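Local coordinates for bilirubin-inducible fluorescent protein UnaG (Anguilla japonica, PDB 4I3B) that binds unconjugated bilirubin with high affinity inside a fatty-acid-binding-protein-like beta barrel and fluoresces green when the bound complex is excited, at residues Ala12-Phe17 with Ala130-Arg135; Gly7-Ala12 with Gly117-Thr122. All coordinates share one frame; numbering follows the deposited sequence.

Contact 1: Ala12-Phe17 with Ala130-Arg135; sequences ADSHNF and AVRSYR. With BLR (3-[5-[(Z)-(4-ethenyl-3-methyl-5-oxidanylidene-pyrrol-2-ylidene)methyl]-2-[[5-[(Z)-(3-ethenyl-4-methyl-5-oxidanylidene-pyrrol-2-ylidene)methyl]-3-(3-hydroxy-3-oxopropyl)-4-methyl-1H-pyrrol-2-yl]methyl]-4-methyl-1H-pyrrol-3-yl]propanoic acid), chain G.
The guanidinium of R132 lies flat over one face of the F17 ring, planes 17° and centres 3.8 Å apart, a cation-pi stack in which F17 CE2 sits 3.3 Å from R132 CZ. R132 CD also lies over this face; from there the bend at chi3 (91°) turns the guanidinium onto the ring and directs NH1 at the bilirubin (BLR), where it donates to BLR O1D at 2.9 Å. Y134 OH donates to the same oxygen at 2.7 Å, with O1D at the edge of the tyrosine ring, in its plane, so two donors grip one propionate oxygen. F17 meets the pyrrole near its own ring plane, F17 CZ 3.7 Å from BLR C2D. With an alanine in place of this phenylalanine, the guanidinium is likely to lose its flat support and be held in plane less firmly. On the other face of the sheet, in one of two conformers, S133 OG donates to the syn lone pair of D13 OD1 (2.8 Å). S133 O accepts from both A12 N and D13 N, a classic beta bulge. Strand 128-135 runs between strands 7-15 and 118-125, bonded to both; F17 opens helix 17-23 and touches L123, while T37, just past helix 28-36, accepts from R132 NH2.

Contact 2: Gly7-Ala12 with Gly117-Thr122; sequences GTWKIA and GKLVVT
In the beta barrel of the fatty-acid-binding-protein family, strands 7-15 and 118-125 are not sheet neighbours: strand 128-135 lies between them, and the two meet here mainly through side chains. The two short segments cross at -64° with axes 8.4 Å apart at closest approach, and no hydrogen bond joins them. What joins them is chiefly W9 against L119, both buried and both directed at the opposite segment. L119 crosses the indole at about a right angle and covers one of its faces: CB stands over the six-membered ring, 3.6 Å from the centroid and 7° off the normal, a CH-pi contact, while CD1 reaches across toward the five-membered ring, 3.7 Å from W9 NE1. With CG of W9 anti to its carbonyl carbon (chi1 -66°), the ring extends to the beginning of strand 118-125, where CZ3 also lies 3.4 Å from L119 N. The indole N-H is used elsewhere, bonded to F5 O, which helps to fix the rotation of the ring; R136 makes a cation-pi contact with W9, and I43 and I114 also touch it. L119 itself belongs to the bilirubin pocket and touches the pigment, so the tryptophan backs a pocket-lining residue as second shell. K118, whose CB points away from strand 7-15, curls round in one of its two conformers to bring NZ within 3.5 Å of A12 CB. At the rim of the indole, G117 O lies in the ring plane, 3.4 Å from W9 CZ3.

Contacts 1 and 2 have centres about 9 Å apart and lie on the same side of the chain's centre. Both use strand 7-15 and share A12; their other segments lie on strands 118-125 and 128-135, which follow each other in the chain. The order is 7-12, 12-17, 117-122, 130-135, so the two pairings cross. Strand 128-135 is the middle strand, probably bonded to both neighbours through R135 N to K10 O and Y134 N to L119 O, both 2.8 Å. The first strand lies beside the last in the barrel wall and touches the one before it through side chains, with R132, Y134 and L119 all at the bilirubin pocket.

Contact 1: Ala12-Phe17 with Ala130-Arg135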
loop_
_atom_site.group_PDB
_atom_site.type_symbol
_atom_site.label_atom_id
_atom_site.label_comp_id
_atom_site.label_asym_id
_atom_site.label_seq_id
_atom_site.Cartn_x
_atom_site.Cartn_y
_atom_site.Cartn_z
ATOM N N ALA A 12 8.797 -1.653 -9.468
ATOM C CA ALA A 12 9.682 -1.074 -10.457
ATOM C C ALA A 12 10.632 -0.043 -9.825
ATOM O O ALA A 12 11.805 -0.009 -10.171
ATOM C CB ALA A 12 8.853 -0.410 -11.569
ATOM N N ASP A 13 10.144 0.824 -8.941
ATOM C CA ASP A 13 10.995 1.829 -8.308
ATOM C C ASP A 13 10.379 2.303 -7.019
ATOM O O ASP A 13 9.202 2.117 -6.777
ATOM C CB ASP A 13 11.279 3.024 -9.236
ATOM C CG ASP A 13 10.039 3.590 -9.856
ATOM O OD1 ASP A 13 9.112 3.957 -9.098
ATOM O OD2 ASP A 13 9.971 3.656 -11.116
ATOM N N SER A 14 11.198 2.908 -6.174
ATOM C CA SER A 14 10.819 3.345 -4.831
ATOM C C SER A 14 11.691 4.530 -4.406
ATOM O O SER A 14 12.923 4.454 -4.548
ATOM C CB SER A 14 11.042 2.178 -3.853
ATOM O OG SER A 14 10.669 2.512 -2.524
ATOM N N HIS A 15 11.081 5.589 -3.857
ATOM C CA HIS A 15 11.849 6.739 -3.388
ATOM C C HIS A 15 11.300 7.217 -2.061
ATOM O O HIS A 15 10.087 7.425 -1.902
ATOM C CB HIS A 15 11.808 7.888 -4.402
ATOM C CG HIS A 15 12.607 9.076 -3.978
ATOM N ND1 HIS A 15 13.972 9.023 -3.819
ATOM C CD2 HIS A 15 12.239 10.328 -3.605
ATOM C CE1 HIS A 15 14.420 10.196 -3.419
ATOM N NE2 HIS A 15 13.388 11.009 -3.281
ATOM N N ASN A 16 12.229 7.417 -1.128
ATOM C CA ASN A 16 11.982 7.954 0.186
ATOM C C ASN A 16 11.123 7.034 1.068
ATOM O O ASN A 16 10.521 7.482 2.046
ATOM C CB ASN A 16 11.357 9.364 0.125
ATOM C CG ASN A 16 11.787 10.244 1.314
ATOM O OD1 ASN A 16 12.958 10.299 1.691
ATOM N ND2 ASN A 16 10.819 10.914 1.914
ATOM N N PHE A 17 11.092 5.745 0.748
ATOM C CA PHE A 17 10.165 4.834 1.408
ATOM C C PHE A 17 10.571 4.550 2.862
ATOM O O PHE A 17 9.734 4.584 3.764
ATOM C CB PHE A 17 10.011 3.551 0.591
ATOM C CG PHE A 17 8.949 2.598 1.127
ATOM C CD1 PHE A 17 7.682 3.032 1.492
ATOM C CD2 PHE A 17 9.245 1.244 1.251
ATOM C CE1 PHE A 17 6.747 2.135 1.959
ATOM C CE2 PHE A 17 8.290 0.353 1.707
ATOM C CZ PHE A 17 7.054 0.808 2.082
ATOM N N ALA A 130 6.551 9.786 0.098
ATOM C CA ALA A 130 7.309 8.758 -0.623
ATOM C C ALA A 130 6.501 8.334 -1.845
ATOM O O ALA A 130 5.296 8.639 -1.936
ATOM C CB ALA A 130 7.629 7.568 0.263
ATOM N N VAL A 131 7.157 7.632 -2.753
ATOM C CA VAL A 131 6.503 7.119 -3.923
ATOM C C VAL A 131 7.080 5.761 -4.274
ATOM O O VAL A 131 8.290 5.521 -4.138
ATOM C CB VAL A 131 6.636 8.070 -5.124
ATOM C CG1 VAL A 131 5.718 9.258 -4.955
ATOM C CG2 VAL A 131 8.128 8.475 -5.363
ATOM N N ARG A 132 6.193 4.863 -4.694
ATOM C CA ARG A 132 6.604 3.605 -5.278
ATOM C C ARG A 132 5.819 3.392 -6.552
ATOM O O ARG A 132 4.700 3.878 -6.687
ATOM C CB ARG A 132 6.396 2.441 -4.315
ATOM C CG ARG A 132 6.864 2.752 -2.896
ATOM C CD ARG A 132 6.573 1.562 -2.015
ATOM N NE ARG A 132 7.686 0.626 -1.972
ATOM C CZ ARG A 132 7.632 -0.584 -1.385
ATOM N NH1 ARG A 132 6.502 -1.101 -0.877
ATOM N NH2 ARG A 132 8.733 -1.304 -1.311
ATOM N N SER A 133 6.412 2.679 -7.495
ATOM C CA SER A 133 5.784 2.325 -8.774
ATOM C C SER A 133 5.939 0.833 -8.996
ATOM O O SER A 133 7.006 0.284 -8.702
ATOM C CB SER A 133 6.464 3.023 -9.966
ATOM O OG SER A 133 6.491 4.428 -9.840
ATOM N N TYR A 134 4.895 0.219 -9.556
ATOM C CA TYR A 134 4.886 -1.192 -9.920
ATOM C C TYR A 134 4.594 -1.363 -11.408
ATOM O O TYR A 134 3.871 -0.558 -12.009
ATOM C CB TYR A 134 3.797 -1.938 -9.155
ATOM C CG TYR A 134 3.980 -1.992 -7.664
ATOM C CD1 TYR A 134 3.672 -0.910 -6.838
ATOM C CD2 TYR A 134 4.358 -3.183 -7.069
ATOM C CE1 TYR A 134 3.801 -1.029 -5.448
ATOM C CE2 TYR A 134 4.487 -3.302 -5.720
ATOM C CZ TYR A 134 4.185 -2.230 -4.909
ATOM O OH TYR A 134 4.338 -2.376 -3.545
ATOM N N ARG A 135 5.123 -2.435 -11.981
ATOM C CA ARG A 135 4.872 -2.784 -13.369
ATOM C C ARG A 135 4.166 -4.128 -13.427
ATOM O O ARG A 135 4.165 -4.865 -12.458
ATOM C CB ARG A 135 6.195 -2.882 -14.116
ATOM C CG ARG A 135 7.045 -4.032 -13.660
ATOM C CD ARG A 135 8.290 -4.152 -14.528
ATOM N NE ARG A 135 9.187 -5.168 -14.008
ATOM C CZ ARG A 135 9.096 -6.464 -14.282
ATOM N NH1 ARG A 135 8.136 -6.939 -15.065
ATOM N NH2 ARG A 135 9.967 -7.302 -13.757
HETATM C CHA BLR G . 3.020 -3.046 0.230
HETATM N NA BLR G . 0.581 -2.728 -0.357
HETATM C C1A BLR G . 1.533 -3.229 0.474
HETATM C C2A BLR G . 0.918 -3.789 1.582
HETATM C C3A BLR G . -0.454 -3.600 1.408
HETATM C C4A BLR G . -0.636 -2.946 0.196
HETATM C CMA BLR G . -1.543 -4.040 2.340
HETATM C CAA BLR G . 1.604 -4.475 2.721
HETATM C CBA BLR G . 1.697 -3.633 3.932
HETATM C CGA BLR G . 2.345 -4.316 5.082
HETATM O O1A BLR G . 3.167 -5.261 4.905
HETATM O O2A BLR G . 1.993 -3.919 6.251
HETATM C CHB BLR G . -1.950 -2.580 -0.360
HETATM N NB BLR G . -1.348 -2.153 -2.702
HETATM C C1B BLR G . -2.282 -2.240 -1.646
HETATM C C2B BLR G . -3.551 -1.892 -2.146
HETATM C C3B BLR G . -3.503 -1.627 -3.401
HETATM C C4B BLR G . -2.090 -1.722 -3.955
HETATM C CMB BLR G . -4.791 -1.872 -1.273
HETATM O OB BLR G . -1.596 -1.563 -5.016
HETATM C CAB BLR G . -4.625 -1.244 -4.293
HETATM C CBB BLR G . -4.493 -0.963 -5.624
HETATM N NC BLR G . 6.767 -3.714 3.891
HETATM C C1C BLR G . 7.776 -4.569 4.677
HETATM C C2C BLR G . 7.826 -3.822 5.965
HETATM C C3C BLR G . 7.042 -2.799 5.962
HETATM C C4C BLR G . 6.353 -2.652 4.771
HETATM C CMC BLR G . 8.684 -4.326 7.075
HETATM O OC BLR G . 8.352 -5.538 4.269
HETATM C CAC BLR G . 6.809 -1.872 7.084
HETATM C CBC BLR G . 7.793 -1.472 7.926
HETATM C CHD BLR G . 5.449 -1.705 4.417
HETATM N ND BLR G . 4.436 -2.624 2.253
HETATM C C1D BLR G . 4.606 -1.694 3.211
HETATM C C2D BLR G . 3.732 -0.556 2.859
HETATM C C3D BLR G . 3.081 -0.857 1.691
HETATM C C4D BLR G . 3.483 -2.210 1.268
HETATM C CMD BLR G . 3.657 0.689 3.679
HETATM C CAD BLR G . 2.075 0.028 1.006
HETATM C CBD BLR G . 2.718 0.763 -0.154
HETATM C CGD BLR G . 2.751 -0.089 -1.371
HETATM O O1D BLR G . 3.847 -0.344 -1.900
HETATM O O2D BLR G . 1.698 -0.520 -1.898
#

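Contact 2: Gly7-Ala12 with Gly117-Thr122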
loop_
_atom_site.group_PDB
_atom_site.type_symbol
_atom_site.label_atom_id
_atom_site.label_comp_id
_atom_site.label_asym_id
_atom_site.label_seq_id
_atom_site.Cartn_x
_atom_site.Cartn_y
_atom_site.Cartn_z
ATOM N N GLY A 7 -5.069 -7.952 -10.814
ATOM C CA GLY A 7 -4.030 -8.824 -11.332
ATOM C C GLY A 7 -2.710 -8.642 -10.604
ATOM O O GLY A 7 -2.642 -8.096 -9.482
ATOM N N THR A 8 -1.642 -9.117 -11.218
ATOM C CA THR A 8 -0.353 -9.136 -10.583
ATOM C C THR A 8 0.474 -7.900 -10.934
ATOM O O THR A 8 0.411 -7.420 -12.087
ATOM C CB THR A 8 0.410 -10.388 -10.991
ATOM O OG1 THR A 8 -0.361 -11.522 -10.611
ATOM C CG2 THR A 8 1.772 -10.449 -10.305
ATOM N N TRP A 9 1.249 -7.423 -9.938
ATOM C CA TRP A 9 2.114 -6.273 -10.057
ATOM C C TRP A 9 3.447 -6.533 -9.353
ATOM O O TRP A 9 3.492 -7.179 -8.303
ATOM C CB TRP A 9 1.481 -5.072 -9.373
ATOM C CG TRP A 9 0.239 -4.562 -9.979
ATOM C CD1 TRP A 9 -1.052 -4.866 -9.597
ATOM C CD2 TRP A 9 0.141 -3.662 -11.071
ATOM N NE1 TRP A 9 -1.943 -4.168 -10.384
ATOM C CE2 TRP A 9 -1.236 -3.429 -11.301
ATOM C CE3 TRP A 9 1.081 -3.017 -11.886
ATOM C CZ2 TRP A 9 -1.684 -2.553 -12.285
ATOM C CZ3 TRP A 9 0.621 -2.156 -12.881
ATOM C CH2 TRP A 9 -0.743 -1.924 -13.057
ATOM N N LYS A 10 4.547 -6.031 -9.916
ATOM C CA LYS A 10 5.880 -6.205 -9.348
ATOM C C LYS A 10 6.551 -4.847 -9.230
ATOM O O LYS A 10 6.413 -4.006 -10.119
ATOM C CB LYS A 10 6.756 -7.095 -10.269
ATOM C CG LYS A 10 6.252 -8.533 -10.457
ATOM C CD LYS A 10 7.167 -9.317 -11.390
ATOM C CE LYS A 10 8.608 -9.229 -10.948
ATOM N NZ LYS A 10 9.450 -10.273 -11.596
ATOM N N ILE A 11 7.316 -4.618 -8.179
ATOM C CA ILE A 11 7.859 -3.276 -7.989
ATOM C C ILE A 11 8.828 -2.932 -9.099
ATOM O O ILE A 11 9.557 -3.783 -9.601
ATOM C CB ILE A 11 8.492 -3.044 -6.594
ATOM C CG1 ILE A 11 8.508 -1.552 -6.238
ATOM C CG2 ILE A 11 9.876 -3.600 -6.524
ATOM C CD1 ILE A 11 8.841 -1.271 -4.767
ATOM N N ALA A 12 8.797 -1.653 -9.468
ATOM C CA ALA A 12 9.682 -1.074 -10.457
ATOM C C ALA A 12 10.632 -0.043 -9.825
ATOM O O ALA A 12 11.805 -0.009 -10.171
ATOM C CB ALA A 12 8.853 -0.410 -11.569
ATOM N N GLY A 117 0.493 2.507 -17.675
ATOM C CA GLY A 117 0.497 1.088 -17.413
ATOM C C GLY A 117 1.132 0.682 -16.101
ATOM O O GLY A 117 1.142 -0.510 -15.761
ATOM N N LYS A 118 1.663 1.645 -15.352
ATOM C CA LYS A 118 2.273 1.336 -14.064
ATOM C C LYS A 118 1.408 1.797 -12.901
ATOM O O LYS A 118 0.775 2.837 -12.959
ATOM C CB LYS A 118 3.639 1.998 -13.930
ATOM C CG LYS A 118 4.677 1.483 -14.917
ATOM C CD LYS A 118 6.093 1.644 -14.363
ATOM C CE LYS A 118 7.166 1.322 -15.407
ATOM N NZ LYS A 118 8.310 0.485 -14.886
ATOM N N LEU A 119 1.409 1.016 -11.837
ATOM C CA LEU A 119 0.663 1.348 -10.632
ATOM C C LEU A 119 1.563 2.222 -9.767
ATOM O O LEU A 119 2.632 1.805 -9.317
ATOM C CB LEU A 119 0.237 0.078 -9.895
ATOM C CG LEU A 119 -0.868 0.185 -8.834
ATOM C CD1 LEU A 119 -1.232 -1.197 -8.331
ATOM C CD2 LEU A 119 -0.500 1.079 -7.653
ATOM N N VAL A 120 1.137 3.461 -9.550
ATOM C CA VAL A 120 1.932 4.440 -8.831
ATOM C C VAL A 120 1.245 4.757 -7.514
ATOM O O VAL A 120 0.067 5.112 -7.504
ATOM C CB VAL A 120 2.127 5.716 -9.680
ATOM C CG1 VAL A 120 2.968 6.712 -8.913
ATOM C CG2 VAL A 120 2.762 5.384 -11.043
ATOM N N VAL A 121 1.979 4.620 -6.410
ATOM C CA VAL A 121 1.469 4.939 -5.071
ATOM C C VAL A 121 2.258 6.121 -4.506
ATOM O O VAL A 121 3.488 6.076 -4.456
ATOM C CB VAL A 121 1.474 3.703 -4.134
ATOM C CG1 VAL A 121 2.834 3.051 -3.962
ATOM C CG2 VAL A 121 0.894 4.065 -2.786
ATOM N N THR A 122 1.533 7.131 -4.028
ATOM C CA THR A 122 2.112 8.249 -3.324
ATOM C C THR A 122 1.678 8.149 -1.864
ATOM O O THR A 122 0.470 8.036 -1.575
ATOM C CB THR A 122 1.640 9.588 -3.922
ATOM O OG1 THR A 122 1.981 9.658 -5.302
ATOM C CG2 THR A 122 2.283 10.758 -3.231
#